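Local coordinates for protein lipid II:glycine glycyltransferase (Staphylococcus aureus, PDB 6SNR) that probably attaches the first glycine of the pentaglycine bridge to the lysine of lipid II, taking it from glycyl-tRNA, in staphylococcal peptidoglycan synthesis, at residues 180-185 against 230-235; 302-307 against 325-330. All coordinates share one frame; numbering follows the deposited sequence.

How the contacts relate
Both contacts reach the same mixed sheet, contact 1 as a strand pair and contact 2 as a strand against a loop, their centres about 10 Å apart. They come in series along the chain: contact 1 joins strand 180-183, outermost in that sheet, to strand 226-233, and contact 2 sets strand 302-312, the next neighbour, against the loop that follows strand 315-323. Among the hydrogen bonds joining them are Leu304 N to Val231 O at 2.8 Å and, probably, one between Glu182 OE1 and Tyr303 OH at 2.7 Å. Together they join outer strands of this sheet where the long helical arm, helices 235-262 and 267-297, leaves strand 226-233 and returns to strand 302-312.

Contact 1: 180-185 against 230-235; sequences TVERSD and LVKLDP
Thr180 and Lys232 exchange two backbone hydrogen bonds, and Glu182 and Leu230 two more, which defines an antiparallel register with Val181 and Val231 as the non-hydrogen-bonded pair between them. The shortest of the four, Glu182 N to Leu230 O at 2.8 Å, is also nearly straight (175° at the hydrogen). Axes of the two strands diverge from strict antiparallelism, at 140°, as expected of a twisted sheet.

Thr180, Glu182, Leu230 and Lys232 share one face of the sheet, and packing on it is closest at the Leu230 end. Buried Leu230 sets CD1 3.5 Å from Ser184 OG, with Ser184 CB just behind; Ser184 is itself held by a backbone hydrogen bond to Leu228 of the same strand. On the opposite face Val181 CG2 and Val231 CG2 meet at 4.1 Å, their branches slanting past each other; both valines carry on into helix 332-347, Val181 on His335 and Thr339, Val231 on Pro332 and Met336.

Toward Thr180, Glu182 and Lys232 the first face is looser and partly exposed, though Tyr303 packs on both Leu230 and Lys232. Thr180 runs alongside the base of Lys232, OG1 to CB 4.0 Å. With CG anti to the backbone N (chi1 -171°), the Lys232 chain runs past Glu182, whose OE2 touches Lys232 CD at 3.6 Å, while OE2 and NZ remain 4.3 Å apart, too far for a salt bridge. Each polar end is engaged otherwise, Glu182 OE1 with Tyr303 OH and Lys232 NZ with Glu300 O.

The pairing therefore rests on backbone hydrogen bonds and van der Waals packing; the opposite charges probably add only a modest long-range attraction, and the polar ends instead bind this strand pair to the chain at and before strand 302-312.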
loop_
_atom_site.group_PDB
_atom_site.type_symbol
_atom_site.label_atom_id
_atom_site.label_comp_id
_atom_site.label_asym_id
_atom_site.label_seq_id
_atom_site.Cartn_x
_atom_site.Cartn_y
_atom_site.Cartn_z
ATOM N N THR A 180 -9.041 -10.141 14.650
ATOM C CA THR A 180 -7.912 -9.334 15.105
ATOM C C THR A 180 -6.935 -9.152 13.935
ATOM O O THR A 180 -6.819 -10.029 13.045
ATOM C CB THR A 180 -7.144 -9.994 16.272
ATOM O OG1 THR A 180 -6.751 -11.308 15.899
ATOM C CG2 THR A 180 -8.037 -10.108 17.501
ATOM N N VAL A 181 -6.296 -7.996 13.919
ATOM C CA VAL A 181 -5.249 -7.729 12.897
ATOM C C VAL A 181 -3.907 -7.888 13.592
ATOM O O VAL A 181 -3.659 -7.238 14.607
ATOM C CB VAL A 181 -5.429 -6.346 12.299
ATOM C CG1 VAL A 181 -4.406 -6.113 11.202
ATOM C CG2 VAL A 181 -6.859 -6.203 11.742
ATOM N N GLU A 182 -3.049 -8.742 13.017
ATOM C CA GLU A 182 -1.684 -8.973 13.513
ATOM C C GLU A 182 -0.653 -8.353 12.555
ATOM O O GLU A 182 -0.804 -8.482 11.352
ATOM C CB GLU A 182 -1.371 -10.467 13.552
ATOM C CG GLU A 182 -2.180 -11.293 14.541
ATOM C CD GLU A 182 -1.927 -12.792 14.440
ATOM O OE1 GLU A 182 -1.166 -13.259 13.557
ATOM O OE2 GLU A 182 -2.533 -13.524 15.257
ATOM N N ARG A 183 0.363 -7.700 13.116
ATOM C CA ARG A 183 1.587 -7.373 12.348
ATOM C C ARG A 183 2.435 -8.603 12.443
ATOM O O ARG A 183 2.877 -8.985 13.554
ATOM C CB ARG A 183 2.305 -6.131 12.919
ATOM C CG ARG A 183 3.476 -5.600 12.082
ATOM C CD ARG A 183 4.403 -4.734 12.929
ATOM N NE ARG A 183 5.476 -5.548 13.505
ATOM C CZ ARG A 183 6.256 -5.191 14.526
ATOM N NH1 ARG A 183 6.106 -4.004 15.114
ATOM N NH2 ARG A 183 7.190 -6.040 14.967
ATOM N N SER A 184 2.645 -9.276 11.309
ATOM C CA SER A 184 3.282 -10.586 11.260
ATOM C C SER A 184 4.803 -10.475 11.019
ATOM O O SER A 184 5.385 -9.391 11.227
ATOM C CB SER A 184 2.601 -11.471 10.217
ATOM O OG SER A 184 2.981 -12.846 10.282
ATOM N N ASP A 185 5.389 -11.601 10.623
ATOM C CA ASP A 185 6.819 -11.741 10.357
ATOM C C ASP A 185 7.085 -12.531 9.076
ATOM O O ASP A 185 6.188 -12.916 8.301
ATOM C CB ASP A 185 7.512 -12.430 11.550
ATOM C CG ASP A 185 6.954 -13.823 11.835
ATOM O OD1 ASP A 185 6.316 -14.414 10.959
ATOM O OD2 ASP A 185 7.142 -14.308 12.964
ATOM N N LEU A 230 -1.735 -9.744 8.905
ATOM C CA LEU A 230 -2.617 -10.894 8.689
ATOM C C LEU A 230 -3.862 -10.705 9.575
ATOM O O LEU A 230 -3.746 -10.224 10.731
ATOM C CB LEU A 230 -1.889 -12.155 9.098
ATOM C CG LEU A 230 -0.686 -12.589 8.299
ATOM C CD1 LEU A 230 -0.065 -13.842 8.894
ATOM C CD2 LEU A 230 -1.090 -12.824 6.865
ATOM N N VAL A 231 -5.020 -11.106 9.074
ATOM C CA VAL A 231 -6.276 -10.993 9.877
ATOM C C VAL A 231 -6.713 -12.411 10.265
ATOM O O VAL A 231 -6.851 -13.264 9.399
ATOM C CB VAL A 231 -7.389 -10.315 9.096
ATOM C CG1 VAL A 231 -8.679 -10.239 9.922
ATOM C CG2 VAL A 231 -6.957 -8.907 8.665
ATOM N N LYS A 232 -6.919 -12.607 11.567
ATOM C CA LYS A 232 -7.224 -13.904 12.156
ATOM C C LYS A 232 -8.634 -13.884 12.789
ATOM O O LYS A 232 -9.041 -12.908 13.415
ATOM C CB LYS A 232 -6.220 -14.208 13.252
ATOM C CG LYS A 232 -6.316 -15.629 13.790
ATOM C CD LYS A 232 -5.146 -15.945 14.695
ATOM C CE LYS A 232 -4.506 -17.256 14.314
ATOM N NZ LYS A 232 -3.637 -17.709 15.434
ATOM N N LEU A 233 -9.340 -14.995 12.639
ATOM C CA LEU A 233 -10.566 -15.247 13.389
ATOM C C LEU A 233 -10.167 -16.334 14.375
ATOM O O LEU A 233 -9.789 -17.422 13.942
ATOM C CB LEU A 233 -11.656 -15.749 12.463
ATOM C CG LEU A 233 -12.915 -16.309 13.178
ATOM C CD1 LEU A 233 -13.484 -15.258 14.137
ATOM C CD2 LEU A 233 -13.955 -16.719 12.150
ATOM N N ASP A 234 -10.177 -16.018 15.664
ATOM C CA ASP A 234 -9.724 -16.962 16.683
ATOM C C ASP A 234 -10.909 -17.367 17.560
ATOM O O ASP A 234 -11.395 -16.552 18.345
ATOM C CB ASP A 234 -8.664 -16.379 17.596
ATOM C CG ASP A 234 -8.014 -17.447 18.449
ATOM O OD1 ASP A 234 -7.290 -18.299 17.882
ATOM O OD2 ASP A 234 -8.264 -17.487 19.668
ATOM N N PRO A 235 -11.337 -18.621 17.441
ATOM C CA PRO A 235 -12.509 -19.069 18.231
ATOM C C PRO A 235 -12.358 -18.947 19.731
ATOM O O PRO A 235 -13.310 -18.554 20.393
ATOM C CB PRO A 235 -12.634 -20.539 17.863
ATOM C CG PRO A 235 -12.036 -20.657 16.520
ATOM C CD PRO A 235 -10.938 -19.623 16.444
#

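Contact 2: 302-307 against 325-330; sequences IYLSGA and NEFRDF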
loop_
_atom_site.group_PDB
_atom_site.type_symbol
_atom_site.label_atom_id
_atom_site.label_comp_id
_atom_site.label_asym_id
_atom_site.label_seq_id
_atom_site.Cartn_x
_atom_site.Cartn_y
_atom_site.Cartn_z
ATOM N N ILE A 302 -8.030 -19.206 12.208
ATOM C CA ILE A 302 -7.916 -19.261 10.785
ATOM C C ILE A 302 -7.599 -17.850 10.325
ATOM O O ILE A 302 -8.161 -16.878 10.833
ATOM C CB ILE A 302 -9.218 -19.760 10.115
ATOM C CG1 ILE A 302 -9.004 -19.992 8.608
ATOM C CG2 ILE A 302 -10.379 -18.809 10.346
ATOM C CD1 ILE A 302 -10.281 -20.181 7.814
ATOM N N TYR A 303 -6.678 -17.759 9.381
ATOM C CA TYR A 303 -6.367 -16.470 8.760
ATOM C C TYR A 303 -7.253 -16.255 7.541
ATOM O O TYR A 303 -7.387 -17.132 6.700
ATOM C CB TYR A 303 -4.892 -16.430 8.365
ATOM C CG TYR A 303 -3.984 -16.284 9.551
ATOM C CD1 TYR A 303 -3.887 -15.087 10.245
ATOM C CD2 TYR A 303 -3.193 -17.339 9.975
ATOM C CE1 TYR A 303 -3.057 -14.923 11.345
ATOM C CE2 TYR A 303 -2.349 -17.191 11.065
ATOM C CZ TYR A 303 -2.276 -16.000 11.756
ATOM O OH TYR A 303 -1.431 -15.871 12.856
ATOM N N LEU A 304 -7.818 -15.046 7.461
ATOM C CA LEU A 304 -8.768 -14.654 6.452
ATOM C C LEU A 304 -8.250 -13.709 5.383
ATOM O O LEU A 304 -8.727 -13.720 4.249
ATOM C CB LEU A 304 -9.930 -13.925 7.151
ATOM C CG LEU A 304 -10.723 -14.750 8.178
ATOM C CD1 LEU A 304 -11.925 -13.955 8.643
ATOM C CD2 LEU A 304 -11.111 -16.094 7.606
ATOM N N SER A 305 -7.335 -12.822 5.766
ATOM C CA SER A 305 -6.794 -11.879 4.797
ATOM C C SER A 305 -5.376 -11.507 5.189
ATOM O O SER A 305 -4.938 -11.780 6.289
ATOM C CB SER A 305 -7.660 -10.638 4.667
ATOM O OG SER A 305 -7.684 -9.849 5.831
ATOM N N GLY A 306 -4.677 -10.838 4.287
ATOM C CA GLY A 306 -3.310 -10.394 4.561
ATOM C C GLY A 306 -2.894 -9.342 3.548
ATOM O O GLY A 306 -3.532 -9.185 2.476
ATOM N N ALA A 307 -1.872 -8.567 3.929
ATOM C CA ALA A 307 -1.367 -7.539 3.048
ATOM C C ALA A 307 0.055 -7.136 3.382
ATOM O O ALA A 307 0.510 -7.262 4.514
ATOM C CB ALA A 307 -2.260 -6.335 3.149
ATOM N N ASN A 325 -11.893 -17.254 0.653
ATOM C CA ASN A 325 -13.316 -17.322 0.348
ATOM C C ASN A 325 -14.199 -17.558 1.581
ATOM O O ASN A 325 -15.431 -17.541 1.474
ATOM C CB ASN A 325 -13.558 -18.449 -0.684
ATOM C CG ASN A 325 -12.870 -18.194 -2.020
ATOM O OD1 ASN A 325 -12.185 -19.064 -2.552
ATOM N ND2 ASN A 325 -13.107 -17.032 -2.600
ATOM N N GLU A 326 -13.598 -17.766 2.749
ATOM C CA GLU A 326 -14.368 -18.090 3.952
ATOM C C GLU A 326 -14.571 -16.910 4.904
ATOM O O GLU A 326 -13.770 -15.978 4.949
ATOM C CB GLU A 326 -13.679 -19.192 4.727
ATOM C CG GLU A 326 -13.472 -20.481 3.965
ATOM C CD GLU A 326 -12.737 -21.474 4.825
ATOM O OE1 GLU A 326 -11.542 -21.703 4.563
ATOM O OE2 GLU A 326 -13.348 -21.981 5.790
ATOM N N PHE A 327 -15.658 -16.981 5.663
ATOM C CA PHE A 327 -15.977 -16.030 6.727
ATOM C C PHE A 327 -15.959 -14.559 6.279
ATOM O O PHE A 327 -15.614 -13.671 7.075
ATOM C CB PHE A 327 -15.084 -16.265 7.941
ATOM C CG PHE A 327 -15.139 -17.668 8.461
ATOM C CD1 PHE A 327 -16.244 -18.103 9.183
ATOM C CD2 PHE A 327 -14.104 -18.559 8.216
ATOM C CE1 PHE A 327 -16.316 -19.407 9.648
ATOM C CE2 PHE A 327 -14.172 -19.872 8.683
ATOM C CZ PHE A 327 -15.276 -20.281 9.410
ATOM N N ARG A 328 -16.419 -14.320 5.045
ATOM C CA ARG A 328 -16.426 -12.979 4.417
ATOM C C ARG A 328 -17.272 -11.983 5.209
ATOM O O ARG A 328 -16.998 -10.788 5.185
ATOM C CB ARG A 328 -16.950 -13.018 2.974
ATOM C CG ARG A 328 -16.192 -13.885 1.970
ATOM C CD ARG A 328 -16.977 -14.057 0.659
ATOM N NE ARG A 328 -18.318 -14.596 0.916
ATOM C CZ ARG A 328 -19.209 -14.948 -0.010
ATOM N NH1 ARG A 328 -20.393 -15.421 0.373
ATOM N NH2 ARG A 328 -18.936 -14.838 -1.307
ATOM N N ASP A 329 -18.308 -12.470 5.897
ATOM C CA ASP A 329 -19.168 -11.614 6.734
ATOM C C ASP A 329 -18.472 -10.969 7.931
ATOM O O ASP A 329 -18.992 -10.032 8.520
ATOM C CB ASP A 329 -20.405 -12.405 7.218
ATOM C CG ASP A 329 -21.491 -12.502 6.173
ATOM O OD1 ASP A 329 -21.222 -12.214 4.983
ATOM O OD2 ASP A 329 -22.639 -12.869 6.552
ATOM N N PHE A 330 -17.257 -11.410 8.261
ATOM C CA PHE A 330 -16.485 -10.752 9.278
ATOM C C PHE A 330 -15.770 -9.517 8.722
ATOM O O PHE A 330 -15.140 -8.821 9.475
ATOM C CB PHE A 330 -15.448 -11.731 9.846
ATOM C CG PHE A 330 -16.007 -12.649 10.900
ATOM C CD1 PHE A 330 -16.720 -13.776 10.539
ATOM C CD2 PHE A 330 -15.854 -12.342 12.249
ATOM C CE1 PHE A 330 -17.263 -14.606 11.518
ATOM C CE2 PHE A 330 -16.391 -13.170 13.228
ATOM C CZ PHE A 330 -17.083 -14.312 12.845
#
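This is a mainly apolar side-chain contact near the protein surface, made where the start of strand 302-312 faces the loop between strand 315-323 and helix 332-347; no hydrogen bond crosses it. Ile302 and Leu304, alternate residues of the strand, supply one half, and Phe327 is the centre of the other.

Ile302 reaches the loop through CD1, which comes to the edge of the Phe327 ring, close to its plane, at 4.0 Å from CE2. An extended chain, with CG1 anti to the backbone N (chi1 -172°), carries it there. The same methyl abuts the carboxylate of Glu326, 3.8 Å from OE1, a van der Waals approach only. Leu304 stands at about a right angle to Phe327, its CD2 lying 3.9 Å from Phe327 CD2 and 3.8 Å from Glu326 O; its other methyl, CD1, lies 4.0 Å from Phe327 CB, with Phe330 CB more distant.

The loop bends to present the Phe327 ring and the CB of Phe330. Phe327 has a left-handed backbone conformation (phi 53°, psi 37°), and Phe327 O accepts Phe330 N at 3.0 Å, closing a short 3-10 turn. Leu233 of the adjacent strand also packs on both phenylalanines, so the loop covers two strands.

Strands 315-323 and 351-356 run parallel with helix 332-347 between them, making this loop the first connection of a beta-alpha-beta crossover, as in the GNAT-like domains of the FemABX family.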